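PDB 3MI6: alpha-galactosidase from Lactobacillus brevis, which probably hydrolyses terminal, non-reducing alpha-D-galactose residues in alpha-D-galactosides, among them galactose oligosaccharides, galactomannans and galactolipids. Local coordinates for residues Thr112-Leu117 and Pro121-Asp126; Glu295-Tyr300 and Ser314-His319; Phe364-Gly369 and Arg389-Gly394; Gly372-Asp375 and Thr379-Gly382. All blocks are in the same frame, centred on the assembly; numbering follows the deposited sequence.

Contact 1 (Thr112-Leu117 and Pro121-Asp126)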
loop_
_atom_site.group_PDB
_atom_site.type_symbol
_atom_site.label_atom_id
_atom_site.label_comp_id
_atom_site.label_asym_id
_atom_site.label_seq_id
_atom_site.Cartn_x
_atom_site.Cartn_y
_atom_site.Cartn_z
ATOM N N THR D 112 38.200 -30.723 1.472
ATOM C CA THR D 112 37.135 -31.398 0.767
ATOM C C THR D 112 36.107 -31.889 1.770
ATOM O O THR D 112 36.440 -32.266 2.903
ATOM C CB THR D 112 37.672 -32.560 -0.072
ATOM O OG1 THR D 112 38.161 -32.049 -1.318
ATOM C CG2 THR D 112 36.572 -33.586 -0.345
ATOM N N GLY D 113 34.847 -31.861 1.351
ATOM C CA GLY D 113 33.745 -32.232 2.215
ATOM C C GLY D 113 33.560 -31.213 3.320
ATOM O O GLY D 113 33.803 -30.019 3.138
ATOM N N LYS D 114 33.149 -31.703 4.480
ATOM C CA LYS D 114 32.836 -30.845 5.602
ATOM C C LYS D 114 32.743 -31.729 6.849
ATOM O O LYS D 114 32.016 -32.718 6.862
ATOM C CB LYS D 114 31.520 -30.095 5.316
ATOM C CG LYS D 114 30.905 -29.328 6.491
ATOM C CD LYS D 114 31.757 -28.142 6.913
ATOM C CE LYS D 114 31.014 -27.206 7.865
ATOM N NZ LYS D 114 30.750 -27.812 9.176
ATOM N N GLN D 115 33.504 -31.394 7.885
ATOM C CA GLN D 115 33.476 -32.176 9.111
ATOM C C GLN D 115 32.593 -31.506 10.147
ATOM O O GLN D 115 32.506 -30.279 10.202
ATOM C CB GLN D 115 34.890 -32.309 9.682
ATOM C CG GLN D 115 35.939 -32.764 8.678
ATOM C CD GLN D 115 36.181 -34.264 8.732
ATOM O OE1 GLN D 115 36.839 -34.764 9.649
ATOM N NE2 GLN D 115 35.653 -34.992 7.744
ATOM N N ARG D 116 31.958 -32.315 10.989
ATOM C CA ARG D 116 31.252 -31.781 12.149
ATOM C C ARG D 116 32.135 -30.829 12.968
ATOM O O ARG D 116 33.367 -30.839 12.852
ATOM C CB ARG D 116 30.746 -32.915 13.038
ATOM C CG ARG D 116 29.477 -33.590 12.543
ATOM C CD ARG D 116 29.351 -34.993 13.116
ATOM N NE ARG D 116 28.217 -35.732 12.561
ATOM C CZ ARG D 116 28.181 -36.276 11.347
ATOM N NH1 ARG D 116 29.215 -36.162 10.520
ATOM N NH2 ARG D 116 27.097 -36.928 10.964
ATOM N N LEU D 117 31.499 -29.989 13.778
ATOM C CA LEU D 117 32.218 -29.207 14.761
ATOM C C LEU D 117 32.361 -30.059 16.020
ATOM O O LEU D 117 31.575 -30.976 16.258
ATOM C CB LEU D 117 31.485 -27.910 15.058
ATOM C CG LEU D 117 31.510 -26.903 13.916
ATOM C CD1 LEU D 117 30.663 -25.652 14.232
ATOM C CD2 LEU D 117 32.942 -26.537 13.579
ATOM N N PRO D 121 26.244 -28.703 17.412
ATOM C CA PRO D 121 25.487 -29.240 16.274
ATOM C C PRO D 121 25.951 -28.508 15.030
ATOM O O PRO D 121 26.234 -27.314 15.115
ATOM C CB PRO D 121 24.045 -28.847 16.586
ATOM C CG PRO D 121 24.152 -27.737 17.616
ATOM C CD PRO D 121 25.395 -28.001 18.384
ATOM N N SER D 122 26.047 -29.192 13.901
ATOM C CA SER D 122 26.682 -28.587 12.740
ATOM C C SER D 122 26.495 -29.401 11.478
ATOM O O SER D 122 25.857 -30.454 11.482
ATOM C CB SER D 122 28.178 -28.394 13.001
ATOM O OG SER D 122 28.789 -29.627 13.355
ATOM N N THR D 123 27.075 -28.911 10.392
ATOM C CA THR D 123 26.824 -29.498 9.087
ATOM C C THR D 123 27.945 -30.394 8.618
ATOM O O THR D 123 29.101 -30.171 8.922
ATOM C CB THR D 123 26.579 -28.419 8.048
ATOM O OG1 THR D 123 27.550 -27.379 8.222
ATOM C CG2 THR D 123 25.189 -27.856 8.237
ATOM N N PHE D 124 27.590 -31.402 7.843
ATOM C CA PHE D 124 28.555 -32.393 7.435
ATOM C C PHE D 124 28.225 -32.867 6.025
ATOM O O PHE D 124 27.077 -32.794 5.599
ATOM C CB PHE D 124 28.454 -33.560 8.389
ATOM C CG PHE D 124 27.055 -33.994 8.618
ATOM C CD1 PHE D 124 26.471 -34.939 7.794
ATOM C CD2 PHE D 124 26.303 -33.434 9.635
ATOM C CE1 PHE D 124 25.167 -35.347 7.996
ATOM C CE2 PHE D 124 24.987 -33.831 9.841
ATOM C CZ PHE D 124 24.418 -34.787 9.017
ATOM N N ASP D 125 29.244 -33.330 5.301
ATOM C CA ASP D 125 29.057 -34.014 4.031
ATOM C C ASP D 125 29.625 -35.426 4.124
ATOM O O ASP D 125 30.801 -35.640 3.877
ATOM C CB ASP D 125 29.717 -33.246 2.878
ATOM C CG ASP D 125 29.486 -33.918 1.529
ATOM O OD1 ASP D 125 28.542 -34.729 1.433
ATOM O OD2 ASP D 125 30.234 -33.653 0.561
ATOM N N ASP D 126 28.786 -36.384 4.485
ATOM C CA ASP D 126 29.201 -37.774 4.550
ATOM C C ASP D 126 28.524 -38.550 3.426
ATOM O O ASP D 126 28.450 -39.779 3.449
ATOM C CB ASP D 126 28.812 -38.379 5.901
ATOM C CG ASP D 126 29.541 -37.728 7.078
ATOM O OD1 ASP D 126 30.769 -37.454 6.963
ATOM O OD2 ASP D 126 28.882 -37.504 8.125
#
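K114 and F124 face each other where two irregular limbs of one loop run roughly antiparallel, their end-to-end directions 145° apart and the CA atoms of K114 and F124 4.9 Å from each other. The single backbone bond between the limbs runs from D125 N to K114 O, at 3.2 Å, and the same oxygen also receives a CA-H...O contact from F124. Side chains do most of the remaining joining. K114 leaves with CG opposite its backbone N (chi1 170°), and bends further out bring the ammonium back over the partner limb. There NZ donates to T123 O at 2.9 Å and to Q115 O of its own limb, while its charge is met by a salt bridge to E295. T123 OG1 also bonds to E295, which ties both limbs to one carboxylate. R116 extends from CG to NE and lays its guanidinium flat on one face of the F124 ring, with centres 4.0 Å apart and planes at 17°, a cation-pi stack with NH2 over the ring centre. In the plane of that guanidinium, NH1 of R116 reaches the syn lone pair of D126 OD2 at 2.8 Å, so the group is held by a face and an edge at once. Towards the turn, L117 N donates to S122 OG at 2.8 Å, and the L117 side chain covers S122 CB. The whole loop connects strands 103-112 and 132-140 of the N-terminal beta domain; K114 packs on F154 of strand 146-154, and T123 rests on F315 of helix 305-319.

Contact 2 (Glu295-Tyr300 and Ser314-His319)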
loop_
_atom_site.group_PDB
_atom_site.type_symbol
_atom_site.label_atom_id
_atom_site.label_comp_id
_atom_site.label_asym_id
_atom_site.label_seq_id
_atom_site.Cartn_x
_atom_site.Cartn_y
_atom_site.Cartn_z
ATOM N N GLU D 295 27.099 -22.333 13.487
ATOM C CA GLU D 295 27.069 -22.119 12.044
ATOM C C GLU D 295 25.866 -21.309 11.545
ATOM O O GLU D 295 24.734 -21.470 12.032
ATOM C CB GLU D 295 27.150 -23.459 11.317
ATOM C CG GLU D 295 28.549 -24.021 11.303
ATOM C CD GLU D 295 28.638 -25.357 10.618
ATOM O OE1 GLU D 295 27.609 -26.065 10.528
ATOM O OE2 GLU D 295 29.749 -25.703 10.169
ATOM N N ALA D 296 26.120 -20.442 10.567
ATOM C CA ALA D 296 25.052 -19.740 9.858
ATOM C C ALA D 296 24.775 -20.447 8.541
ATOM O O ALA D 296 25.704 -20.747 7.809
ATOM C CB ALA D 296 25.454 -18.293 9.609
ATOM N N ILE D 297 23.507 -20.729 8.246
ATOM C CA ILE D 297 23.090 -21.215 6.911
ATOM C C ILE D 297 22.663 -20.057 6.004
ATOM O O ILE D 297 21.799 -19.277 6.372
ATOM C CB ILE D 297 21.886 -22.195 6.969
ATOM C CG1 ILE D 297 22.060 -23.266 8.053
ATOM C CG2 ILE D 297 21.668 -22.832 5.619
ATOM C CD1 ILE D 297 23.303 -24.105 7.906
ATOM N N LEU D 298 23.272 -19.954 4.828
ATOM C CA LEU D 298 22.917 -18.935 3.839
ATOM C C LEU D 298 22.448 -19.565 2.523
ATOM O O LEU D 298 22.864 -20.670 2.155
ATOM C CB LEU D 298 24.096 -18.019 3.556
ATOM C CG LEU D 298 24.101 -16.657 4.242
ATOM C CD1 LEU D 298 24.177 -16.850 5.753
ATOM C CD2 LEU D 298 25.272 -15.811 3.776
ATOM N N SER D 299 21.577 -18.857 1.810
ATOM C CA SER D 299 20.975 -19.397 0.597
ATOM C C SER D 299 20.288 -18.324 -0.243
ATOM O O SER D 299 19.791 -17.316 0.278
ATOM C CB SER D 299 19.982 -20.504 0.949
ATOM O OG SER D 299 19.793 -21.358 -0.154
ATOM N N TYR D 300 20.278 -18.549 -1.548
ATOM C CA TYR D 300 19.629 -17.647 -2.465
ATOM C C TYR D 300 18.960 -18.456 -3.563
ATOM O O TYR D 300 19.335 -19.595 -3.825
ATOM C CB TYR D 300 20.623 -16.673 -3.079
ATOM C CG TYR D 300 20.041 -15.892 -4.250
ATOM C CD1 TYR D 300 19.964 -16.458 -5.520
ATOM C CD2 TYR D 300 19.569 -14.591 -4.083
ATOM C CE1 TYR D 300 19.429 -15.769 -6.584
ATOM C CE2 TYR D 300 19.035 -13.879 -5.150
ATOM C CZ TYR D 300 18.968 -14.477 -6.402
ATOM O OH TYR D 300 18.432 -13.785 -7.470
ATOM N N SER D 314 16.195 -29.826 1.609
ATOM C CA SER D 314 17.016 -30.924 1.125
ATOM C C SER D 314 18.410 -30.863 1.718
ATOM O O SER D 314 19.046 -31.889 1.958
ATOM C CB SER D 314 17.108 -30.912 -0.396
ATOM O OG SER D 314 16.327 -31.976 -0.902
ATOM N N PHE D 315 18.887 -29.646 1.940
ATOM C CA PHE D 315 20.172 -29.484 2.570
ATOM C C PHE D 315 20.126 -30.005 4.006
ATOM O O PHE D 315 21.044 -30.709 4.435
ATOM C CB PHE D 315 20.630 -28.032 2.532
ATOM C CG PHE D 315 21.791 -27.744 3.443
ATOM C CD1 PHE D 315 23.088 -27.987 3.026
ATOM C CD2 PHE D 315 21.578 -27.248 4.721
ATOM C CE1 PHE D 315 24.163 -27.733 3.858
ATOM C CE2 PHE D 315 22.642 -26.988 5.563
ATOM C CZ PHE D 315 23.949 -27.233 5.127
ATOM N N TYR D 316 19.058 -29.681 4.739
ATOM C CA TYR D 316 18.966 -30.090 6.147
ATOM C C TYR D 316 18.850 -31.606 6.278
ATOM O O TYR D 316 19.408 -32.196 7.196
ATOM C CB TYR D 316 17.803 -29.415 6.891
ATOM C CG TYR D 316 17.826 -27.901 6.931
ATOM C CD1 TYR D 316 19.001 -27.204 7.194
ATOM C CD2 TYR D 316 16.649 -27.164 6.751
ATOM C CE1 TYR D 316 19.014 -25.810 7.240
ATOM C CE2 TYR D 316 16.651 -25.783 6.792
ATOM C CZ TYR D 316 17.834 -25.105 7.034
ATOM O OH TYR D 316 17.836 -23.721 7.068
ATOM N N GLN D 317 18.127 -32.227 5.354
ATOM C CA GLN D 317 17.831 -33.648 5.439
ATOM C C GLN D 317 19.059 -34.488 5.125
ATOM O O GLN D 317 19.192 -35.607 5.610
ATOM C CB GLN D 317 16.694 -34.019 4.479
ATOM C CG GLN D 317 16.302 -35.497 4.521
ATOM C CD GLN D 317 15.315 -35.888 3.420
ATOM O OE1 GLN D 317 15.681 -36.004 2.240
ATOM N NE2 GLN D 317 14.059 -36.103 3.806
ATOM N N GLN D 318 19.952 -33.958 4.301
ATOM C CA GLN D 318 21.128 -34.709 3.907
ATOM C C GLN D 318 22.348 -34.356 4.759
ATOM O O GLN D 318 23.233 -35.190 4.953
ATOM C CB GLN D 318 21.434 -34.483 2.423
ATOM C CG GLN D 318 22.617 -35.293 1.911
ATOM C CD GLN D 318 22.812 -35.188 0.407
ATOM O OE1 GLN D 318 23.802 -35.691 -0.142
ATOM N NE2 GLN D 318 21.868 -34.527 -0.270
ATOM N N HIS D 319 22.380 -33.136 5.291
ATOM C CA HIS D 319 23.607 -32.592 5.864
ATOM C C HIS D 319 23.481 -31.937 7.249
ATOM O O HIS D 319 24.358 -31.166 7.649
ATOM C CB HIS D 319 24.198 -31.569 4.906
ATOM C CG HIS D 319 24.574 -32.126 3.574
ATOM N ND1 HIS D 319 25.571 -33.060 3.414
ATOM C CD2 HIS D 319 24.110 -31.850 2.333
ATOM C CE1 HIS D 319 25.696 -33.347 2.132
ATOM N NE2 HIS D 319 24.818 -32.630 1.454
#
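I297 meets F315 and Y316 where strand 290-301 runs alongside the last turns of helix 305-319. The backbones stay well separated, with the CA atoms of I297 and F315 9.8 Å apart, and side chains alone span the gap. The close part is the approach of I297 to F315. The two come from opposite directions, and the terminal methyl CD1 of I297 lies 3.8 Å from CE2 of F315, obliquely to the ring. The isoleucine divides its branches between two aromatic neighbours: CG1 sits opposite the carbonyl carbon and CG2 opposite the backbone N (chi1 -46°), and both of these atoms approach the tyrosine while CD1 serves the phenylalanine. Against Y316 the fit is looser. CG1 of I297 stands at the ring edge, 4.1 Å from CE1 of Y316, and CG2 comes no nearer than 4.2 Å to the phenolic OH of Y316. Farther round the helix, S314 is exposed and Q317 and Q318 are partly exposed, which marks the solvent side of an amphipathic helix whose F315 faces the strand, while Y316 brings its ring end round to it. V159 touches both I297 and F315, and F154 meets the F315 ring edge to face, continuing the apolar layer over the large antiparallel sheet. The helix follows the last strand of the beta domain and precedes the first strand of the catalytic barrel. Shape and exclusion of water thus govern the fit of I297 to F315 and Y316, whereas directional bonds come from Q311, one turn earlier in the helix, to S299 and Y300.

Contact 3 (Phe364-Gly369 and Arg389-Gly394)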
loop_
_atom_site.group_PDB
_atom_site.type_symbol
_atom_site.label_atom_id
_atom_site.label_comp_id
_atom_site.label_asym_id
_atom_site.label_seq_id
_atom_site.Cartn_x
_atom_site.Cartn_y
_atom_site.Cartn_z
ATOM N N PHE D 364 3.075 -45.608 22.001
ATOM C CA PHE D 364 2.436 -44.916 23.105
ATOM C C PHE D 364 3.487 -44.091 23.821
ATOM O O PHE D 364 4.592 -44.564 24.032
ATOM C CB PHE D 364 1.772 -45.899 24.069
ATOM C CG PHE D 364 1.102 -45.231 25.221
ATOM C CD1 PHE D 364 1.848 -44.728 26.274
ATOM C CD2 PHE D 364 -0.257 -45.079 25.247
ATOM C CE1 PHE D 364 1.242 -44.092 27.327
ATOM C CE2 PHE D 364 -0.863 -44.445 26.300
ATOM C CZ PHE D 364 -0.112 -43.949 27.342
ATOM N N VAL D 365 3.135 -42.853 24.167
ATOM C CA VAL D 365 4.038 -41.929 24.858
ATOM C C VAL D 365 3.481 -41.430 26.192
ATOM O O VAL D 365 2.621 -40.553 26.219
ATOM C CB VAL D 365 4.346 -40.676 24.019
ATOM C CG1 VAL D 365 5.379 -39.851 24.721
ATOM C CG2 VAL D 365 4.813 -41.047 22.627
ATOM N N LEU D 366 3.984 -41.978 27.296
ATOM C CA LEU D 366 3.592 -41.519 28.613
ATOM C C LEU D 366 4.148 -40.106 28.854
ATOM O O LEU D 366 5.357 -39.880 28.717
ATOM C CB LEU D 366 4.130 -42.495 29.645
ATOM C CG LEU D 366 3.950 -42.174 31.120
ATOM C CD1 LEU D 366 2.493 -42.114 31.456
ATOM C CD2 LEU D 366 4.661 -43.227 31.959
ATOM N N ASP D 367 3.279 -39.151 29.191
ATOM C CA ASP D 367 3.720 -37.761 29.343
ATOM C C ASP D 367 3.944 -37.400 30.807
ATOM O O ASP D 367 4.218 -38.268 31.637
ATOM C CB ASP D 367 2.736 -36.774 28.682
ATOM C CG ASP D 367 3.434 -35.522 28.098
ATOM O OD1 ASP D 367 3.872 -35.562 26.920
ATOM O OD2 ASP D 367 3.520 -34.494 28.807
ATOM N N ASP D 368 3.819 -36.111 31.106
ATOM C CA ASP D 368 4.121 -35.564 32.417
ATOM C C ASP D 368 3.348 -36.293 33.513
ATOM O O ASP D 368 2.150 -36.541 33.370
ATOM C CB ASP D 368 3.786 -34.063 32.430
ATOM C CG ASP D 368 4.464 -33.303 33.566
ATOM O OD1 ASP D 368 4.801 -33.904 34.602
ATOM O OD2 ASP D 368 4.649 -32.085 33.420
ATOM N N GLY D 369 4.039 -36.648 34.593
ATOM C CA GLY D 369 3.380 -37.174 35.775
ATOM C C GLY D 369 3.881 -38.502 36.315
ATOM O O GLY D 369 3.455 -38.934 37.378
ATOM N N ARG D 389 2.879 -44.750 43.337
ATOM C CA ARG D 389 1.433 -44.615 43.474
ATOM C C ARG D 389 0.736 -44.924 42.155
ATOM O O ARG D 389 -0.385 -45.435 42.136
ATOM C CB ARG D 389 1.043 -43.197 43.867
ATOM C CG ARG D 389 1.845 -42.561 44.961
ATOM C CD ARG D 389 1.480 -41.087 45.001
ATOM N NE ARG D 389 2.201 -40.343 46.025
ATOM C CZ ARG D 389 1.976 -39.062 46.295
ATOM N NH1 ARG D 389 1.053 -38.400 45.605
ATOM N NH2 ARG D 389 2.669 -38.444 47.248
ATOM N N LYS D 390 1.387 -44.580 41.047
ATOM C CA LYS D 390 0.750 -44.695 39.740
ATOM C C LYS D 390 1.391 -45.797 38.911
ATOM O O LYS D 390 0.848 -46.207 37.885
ATOM C CB LYS D 390 0.774 -43.353 38.992
ATOM C CG LYS D 390 1.171 -42.160 39.864
ATOM C CD LYS D 390 0.236 -40.944 39.718
ATOM C CE LYS D 390 0.326 -40.307 38.347
ATOM N NZ LYS D 390 1.597 -40.711 37.704
ATOM N N PHE D 391 2.545 -46.278 39.364
ATOM C CA PHE D 391 3.231 -47.396 38.712
ATOM C C PHE D 391 3.867 -48.341 39.729
ATOM O O PHE D 391 5.070 -48.280 39.974
ATOM C CB PHE D 391 4.280 -46.901 37.706
ATOM C CG PHE D 391 3.690 -46.194 36.524
ATOM C CD1 PHE D 391 2.958 -46.893 35.580
ATOM C CD2 PHE D 391 3.855 -44.830 36.359
ATOM C CE1 PHE D 391 2.406 -46.246 34.495
ATOM C CE2 PHE D 391 3.302 -44.174 35.273
ATOM C CZ PHE D 391 2.580 -44.882 34.341
ATOM N N PRO D 392 3.051 -49.232 40.311
ATOM C CA PRO D 392 3.458 -50.162 41.372
ATOM C C PRO D 392 4.674 -51.034 41.030
ATOM O O PRO D 392 5.548 -51.221 41.885
ATOM C CB PRO D 392 2.214 -51.031 41.559
ATOM C CG PRO D 392 1.080 -50.154 41.133
ATOM C CD PRO D 392 1.616 -49.352 39.991
ATOM N N ASP D 393 4.722 -51.566 39.810
ATOM C CA ASP D 393 5.804 -52.465 39.411
ATOM C C ASP D 393 6.820 -51.736 38.539
ATOM O O ASP D 393 7.377 -52.309 37.604
ATOM C CB ASP D 393 5.252 -53.688 38.662
ATOM C CG ASP D 393 4.374 -54.582 39.542
ATOM O OD1 ASP D 393 3.649 -54.064 40.420
ATOM O OD2 ASP D 393 4.397 -55.815 39.339
ATOM N N GLY D 394 7.057 -50.468 38.855
ATOM C CA GLY D 394 7.964 -49.645 38.080
ATOM C C GLY D 394 7.493 -49.505 36.646
ATOM O O GLY D 394 6.491 -50.102 36.251
#
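L366 and F391 join the second strand of the TIM barrel, 363-366, to the end of the long loop that leads into helix 394-404. From CB of L366, which is directed at the loop, CG continues opposite the backbone N (chi1 175°), and only at the two methyls does the chain reach the F391 ring. CD2 does most of the touching, lying 3.6 Å from CZ of F391 and 3.7 Å from CE2 of F391, while CD1 is slightly farther, 4.0 Å from CZ of F391. CD2 approaches the ring obliquely, and L349 of helix 346-358 packs against the same leucine. F391 also opens a type I beta turn that ends at G394. Just beyond the strand, D367 and D368 are predicted to bind substrate; D367 OD2 accepts a hydrogen bond from the backbone N of D368, and D367 OD1 forms a salt bridge with K477, itself a predicted substrate residue. G369 takes backbone angles that suit glycine (phi 127°), and its carbonyl turns to the loop. K390 NZ donates to G369 O at 2.6 Å, approaching from above the carbonyl plane, 52° out of it.

Contact 4 (Gly372-Asp375 and Thr379-Gly382)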
loop_
_atom_site.group_PDB
_atom_site.type_symbol
_atom_site.label_atom_id
_atom_site.label_comp_id
_atom_site.label_asym_id
_atom_site.label_seq_id
_atom_site.Cartn_x
_atom_site.Cartn_y
_atom_site.Cartn_z
ATOM N N GLY D 372 8.591 -39.076 40.602
ATOM C CA GLY D 372 8.470 -38.457 41.915
ATOM C C GLY D 372 7.088 -38.495 42.547
ATOM O O GLY D 372 6.616 -39.542 42.971
ATOM N N HIS D 373 6.447 -37.339 42.642
ATOM C CA HIS D 373 5.051 -37.278 43.060
ATOM C C HIS D 373 4.250 -36.273 42.217
ATOM O O HIS D 373 3.386 -35.558 42.728
ATOM C CB HIS D 373 4.907 -37.032 44.579
ATOM C CG HIS D 373 5.897 -36.061 45.161
ATOM N ND1 HIS D 373 7.252 -36.319 45.226
ATOM C CD2 HIS D 373 5.719 -34.853 45.751
ATOM C CE1 HIS D 373 7.868 -35.298 45.799
ATOM N NE2 HIS D 373 6.959 -34.399 46.132
ATOM N N ARG D 374 4.538 -36.246 40.915
ATOM C CA ARG D 374 3.904 -35.308 39.993
ATOM C C ARG D 374 2.402 -35.495 39.882
ATOM O O ARG D 374 1.924 -36.152 38.965
ATOM C CB ARG D 374 4.515 -35.419 38.596
ATOM C CG ARG D 374 5.877 -34.794 38.456
ATOM C CD ARG D 374 5.817 -33.266 38.474
ATOM N NE ARG D 374 5.478 -32.666 37.190
ATOM C CZ ARG D 374 5.729 -31.400 36.860
ATOM N NH1 ARG D 374 6.334 -30.583 37.714
ATOM N NH2 ARG D 374 5.386 -30.945 35.663
ATOM N N ASP D 375 1.654 -34.907 40.804
ATOM C CA ASP D 375 0.205 -34.932 40.722
ATOM C C ASP D 375 -0.244 -33.527 40.394
ATOM O O ASP D 375 -1.422 -33.262 40.123
ATOM C CB ASP D 375 -0.378 -35.416 42.040
ATOM C CG ASP D 375 0.028 -36.842 42.350
ATOM O OD1 ASP D 375 -0.209 -37.718 41.484
ATOM O OD2 ASP D 375 0.599 -37.086 43.438
ATOM N N THR D 379 5.924 -29.775 41.730
ATOM C CA THR D 379 6.635 -30.685 42.633
ATOM C C THR D 379 7.303 -31.816 41.869
ATOM O O THR D 379 6.778 -32.250 40.859
ATOM C CB THR D 379 5.676 -31.374 43.658
ATOM O OG1 THR D 379 5.583 -32.770 43.358
ATOM C CG2 THR D 379 4.262 -30.773 43.622
ATOM N N SER D 380 8.456 -32.281 42.342
ATOM C CA SER D 380 9.116 -33.491 41.807
ATOM C C SER D 380 9.903 -33.314 40.523
ATOM O O SER D 380 10.534 -34.253 40.045
ATOM C CB SER D 380 8.109 -34.577 41.395
ATOM O OG SER D 380 7.102 -34.771 42.368
ATOM N N LEU D 381 9.851 -32.118 39.952
ATOM C CA LEU D 381 10.703 -31.796 38.821
ATOM C C LEU D 381 12.162 -31.911 39.216
ATOM O O LEU D 381 12.708 -31.021 39.833
ATOM C CB LEU D 381 10.397 -30.394 38.298
ATOM C CG LEU D 381 10.052 -30.316 36.805
ATOM C CD1 LEU D 381 9.175 -31.483 36.359
ATOM C CD2 LEU D 381 9.382 -28.997 36.486
ATOM N N GLY D 382 12.783 -33.024 38.855
ATOM C CA GLY D 382 14.176 -33.279 39.176
ATOM C C GLY D 382 14.349 -34.708 39.655
ATOM O O GLY D 382 15.459 -35.222 39.734
#
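H373 and S380 meet inside the long loop that follows the second strand of the TIM barrel, where two limbs of the loop come together, the first containing an inverse gamma turn centred on R374. The serine hydroxyl lies over the imidazole: OG of S380 is 3.2 Å above the plane of the H373 ring, near its centre. The same oxygen accepts a hydrogen bond from the backbone N-H of H373 at 2.7 Å, with an N-H...O angle of 154°. Because CG of H373 is placed between its own backbone N and carbonyl carbon (chi1 39°), the ring folds back over the hydroxyl that its amide binds. OG of S380 further shares a hydrogen bond with OG1 of T379, 2.7 Å away, and that threonine oxygen lies on the same side of the imidazole plane, out beyond its CD2 rim, 3.2 Å from CD2 of H373. A second pair of side chains crosses obliquely. R374 bends at chi2 and chi3, carrying its guanidinium past S380 to L381, whose CD1 covers one face, offset toward the rim. The charge has its main partner elsewhere: R374 NH2 forms a salt bridge with D368, a predicted substrate-binding residue, and this makes R374 a likely second-shell support for that carboxylate. L381 also touches F371 and Q446, while the backbones of S380 and L381 bond to D421 and S419, fastening this limb to the loop after the next barrel strand. Over the guanidinium, CD1 of L381 lies 3.3 Å from NH1 of R374.

The four contacts form two separate pairs, with the centres of contacts 1 and 3 about 40 Å apart. Contacts 1 and 2 belong to the beta domain and its following helix: the loop of contact 1 is partly buried and rich in charge, whereas contact 2 is buried and has no polar bond between its segments, and contact 1 packs against the helix that forms one side of contact 2. Contacts 3 and 4 share one barrel loop, contact 4 nested inside the span that contact 3 closes. Contact 3 is buried at the strand end; contact 4 is partly buried and mainly polar. Besides the D368 bridge, a salt bridge from R389 to D375 ties these two together.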